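Long-range contact in beta-ketoacyl-[acyl-carrier-protein] synthase FabY (Pseudomonas aeruginosa, PDB 4CW4), which condenses acetyl-CoA with malonyl-acyl carrier protein to form acetoacetyl-acyl carrier protein, the primer of bacterial fatty acid synthesis: residues Val471-Gly476 and Pro500-Ile505. Sequence-based numbering, arbitrary orientation.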
ATOM      1  N   VAL A 471      10.366  21.959  -3.546  1.00  8.94           N
ATOM      2  CA  VAL A 471       9.472  21.898  -4.692  1.00  8.51           C
ATOM      3  C   VAL A 471       8.010  22.145  -4.286  1.00  8.72           C
ATOM      4  O   VAL A 471       7.215  22.607  -5.103  1.00  8.92           O
ATOM      5  CB  VAL A 471       9.604  20.547  -5.430  1.00  9.64           C
ATOM      6  CG1 VAL A 471       8.890  19.433  -4.650  1.00 10.66           C
ATOM      7  CG2 VAL A 471       9.093  20.654  -6.864  1.00  9.28           C
ATOM      8  N   LYS A 472       7.660  21.860  -3.030  1.00  8.47           N
ATOM      9  CA  LYS A 472       6.265  22.018  -2.588  1.00  9.36           C
ATOM     10  C   LYS A 472       5.823  23.478  -2.580  1.00  9.49           C
ATOM     11  O   LYS A 472       4.626  23.771  -2.564  1.00  9.86           O
ATOM     12  CB  LYS A 472       6.036  21.391  -1.209  1.00  8.95           C
ATOM     13  CG  LYS A 472       6.192  19.862  -1.186  1.00  8.25           C
ATOM     14  CD  LYS A 472       6.025  19.290   0.218  1.00  9.36           C
ATOM     15  CE  LYS A 472       6.238  17.775   0.265  1.00  9.90           C
ATOM     16  NZ  LYS A 472       7.600  17.382  -0.186  1.00  9.84           N
ATOM     17  N   ALA A 473       6.772  24.409  -2.606  1.00  8.86           N
ATOM     18  CA  ALA A 473       6.407  25.817  -2.740  1.00  8.56           C
ATOM     19  C   ALA A 473       5.638  26.054  -4.040  1.00  8.78           C
ATOM     20  O   ALA A 473       4.729  26.902  -4.108  1.00  9.24           O
ATOM     21  CB  ALA A 473       7.658  26.681  -2.719  1.00  9.19           C
ATOM     22  N   TYR A 474       6.054  25.335  -5.077  1.00  8.56           N
ATOM     23  CA  TYR A 474       5.453  25.449  -6.409  1.00  8.33           C
ATOM     24  C   TYR A 474       4.220  24.578  -6.614  1.00  8.61           C
ATOM     25  O   TYR A 474       3.222  25.049  -7.168  1.00  9.34           O
ATOM     26  CB  TYR A 474       6.479  25.093  -7.489  1.00  9.07           C
ATOM     27  CG  TYR A 474       7.679  26.002  -7.532  1.00 10.31           C
ATOM     28  CD1 TYR A 474       7.602  27.237  -8.166  1.00 10.74           C
ATOM     29  CD2 TYR A 474       8.887  25.648  -6.935  1.00 10.51           C
ATOM     30  CE1 TYR A 474       8.689  28.086  -8.235  1.00 10.53           C
ATOM     31  CE2 TYR A 474       9.983  26.508  -6.987  1.00 10.41           C
ATOM     32  CZ  TYR A 474       9.875  27.725  -7.645  1.00 10.83           C
ATOM     33  OH  TYR A 474      10.940  28.588  -7.717  1.00 11.31           O
ATOM     34  N   VAL A 475       4.313  23.296  -6.246  1.00  8.69           N
ATOM     35  CA  VAL A 475       3.291  22.329  -6.643  1.00  8.77           C
ATOM     36  C   VAL A 475       2.556  21.688  -5.478  1.00  9.99           C
ATOM     37  O   VAL A 475       1.760  20.793  -5.678  1.00 10.62           O
ATOM     38  CB  VAL A 475       3.903  21.214  -7.538  1.00  9.33           C
ATOM     39  CG1 VAL A 475       4.515  21.829  -8.793  1.00 10.66           C
ATOM     40  CG2 VAL A 475       4.948  20.375  -6.761  1.00 10.32           C
ATOM     41  N   GLY A 476       2.795  22.177  -4.271  1.00  9.70           N
ATOM     42  CA  GLY A 476       2.155  21.604  -3.108  1.00 10.47           C
ATOM     43  C   GLY A 476       2.646  20.200  -2.839  1.00  9.13           C
ATOM     44  O   GLY A 476       3.679  19.772  -3.369  1.00  9.88           O
ATOM     45  N   PRO A 500      15.985  26.071  -8.055  1.00 11.70           N
ATOM     46  CA  PRO A 500      14.793  26.919  -7.911  1.00 11.36           C
ATOM     47  C   PRO A 500      14.710  27.551  -6.526  1.00 11.92           C
ATOM     48  O   PRO A 500      14.980  26.893  -5.528  1.00 13.26           O
ATOM     49  CB  PRO A 500      13.631  25.952  -8.140  1.00 11.40           C
ATOM     50  CG  PRO A 500      14.230  24.801  -8.850  1.00 11.46           C
ATOM     51  CD  PRO A 500      15.620  24.681  -8.326  1.00 11.17           C
ATOM     52  N   GLY A 501      14.381  28.835  -6.478  1.00 12.03           N
ATOM     53  CA  GLY A 501      14.179  29.507  -5.209  1.00 11.71           C
ATOM     54  C   GLY A 501      12.866  29.104  -4.555  1.00 11.19           C
ATOM     55  O   GLY A 501      12.004  28.499  -5.177  1.00 11.58           O
ATOM     56  N   ILE A 502      12.717  29.464  -3.288  1.00 11.18           N
ATOM     57  CA  ILE A 502      11.435  29.330  -2.583  1.00 11.46           C
ATOM     58  C   ILE A 502      10.757  30.694  -2.735  1.00 11.94           C
ATOM     59  O   ILE A 502      10.876  31.575  -1.877  1.00 13.30           O
ATOM     60  CB  ILE A 502      11.612  28.939  -1.107  1.00 11.30           C
ATOM     61  CG1 ILE A 502      12.548  27.722  -0.989  1.00 11.88           C
ATOM     62  CG2 ILE A 502      10.239  28.663  -0.493  1.00 11.60           C
ATOM     63  CD1 ILE A 502      12.789  27.253   0.431  1.00 12.38           C
ATOM     64  N   LYS A 503      10.074  30.889  -3.855  1.00 11.50           N
ATOM     65  CA  LYS A 503       9.660  32.245  -4.241  1.00 12.59           C
ATOM     66  C   LYS A 503       8.463  32.754  -3.466  1.00 12.66           C
ATOM     67  O   LYS A 503       8.168  33.946  -3.493  1.00 13.59           O
ATOM     68  CB  LYS A 503       9.392  32.313  -5.745  1.00 14.05           C
ATOM     69  CG  LYS A 503      10.629  32.059  -6.543  1.00 16.74           C
ATOM     70  CD  LYS A 503      10.387  32.139  -8.036  1.00 19.00           C
ATOM     71  CE  LYS A 503      11.646  31.764  -8.732  1.00 19.95           C
ATOM     72  NZ  LYS A 503      11.377  30.885  -9.872  1.00 18.53           N
ATOM     73  N   THR A 504       7.774  31.852  -2.776  1.00 11.56           N
ATOM     74  CA  THR A 504       6.592  32.214  -2.023  1.00 11.85           C
ATOM     75  C   THR A 504       6.887  32.861  -0.671  1.00 12.03           C
ATOM     76  O   THR A 504       5.982  33.421  -0.052  1.00 12.68           O
ATOM     77  CB  THR A 504       5.749  30.982  -1.762  1.00 11.28           C
ATOM     78  OG1 THR A 504       6.581  29.996  -1.134  1.00 11.08           O
ATOM     79  CG2 THR A 504       5.182  30.418  -3.053  1.00 11.99           C
ATOM     80  N   ILE A 505       8.135  32.790  -0.204  1.00 11.97           N
ATOM     81  CA  ILE A 505       8.496  33.368   1.097  1.00 12.33           C
ATOM     82  C   ILE A 505       9.239  34.680   0.929  1.00 14.25           C
ATOM     83  O   ILE A 505       9.904  34.913  -0.086  1.00 14.23           O
ATOM     84  CB  ILE A 505       9.294  32.373   2.001  1.00 11.68           C
ATOM     85  CG1 ILE A 505      10.722  32.168   1.501  1.00 12.11           C
ATOM     86  CG2 ILE A 505       8.537  31.042   2.093  1.00 11.67           C
ATOM     87  CD1 ILE A 505      11.570  31.332   2.454  1.00 13.88           C
TER
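Tyr474 reaches from a short helix to the loop Pro500-Lys503 and shows how one phenol can both pack and bond. Its CG stands anti to the carbonyl carbon (chi1 -62°), and the ring extends until OH meets Gly501 O at 2.8 Å in a weak hydrogen bond. Tyr474 OH in turn accepts a hydrogen bond from Lys503 NZ at 3.2 Å, the ammonium lying at the ring edge, near its plane. The lysine chain, extended through chi2 and chi3, passes alongside the hydroxyl, CE lying 3.4 Å from Tyr474 OH, and bends only at its last torsion (chi4 137°). Salt bridges to Glu36 and Asp523 hold that nitrogen too, so the phenol joins a charged cluster that probably polarises it. Pro500 crosses the tyrosine at about a right angle, its CB 3.9 Å from CE2.

One residue earlier, Ala473 points its methyl at the loop, where CB touches Ile502 CG2 at 3.9 Å and Thr504 OG1 at 3.8 Å. That hydroxyl is hydrogen-bonded to Ser352 O.

Within this thiolase-like fold, the helix 472-475 follows strand 466-469 and leads to the predicted active-site His477, while the loop runs from helix 482-496 toward strand 517-519; helix 28-33 adds Met33 against Tyr474 and Phe30 against Pro500.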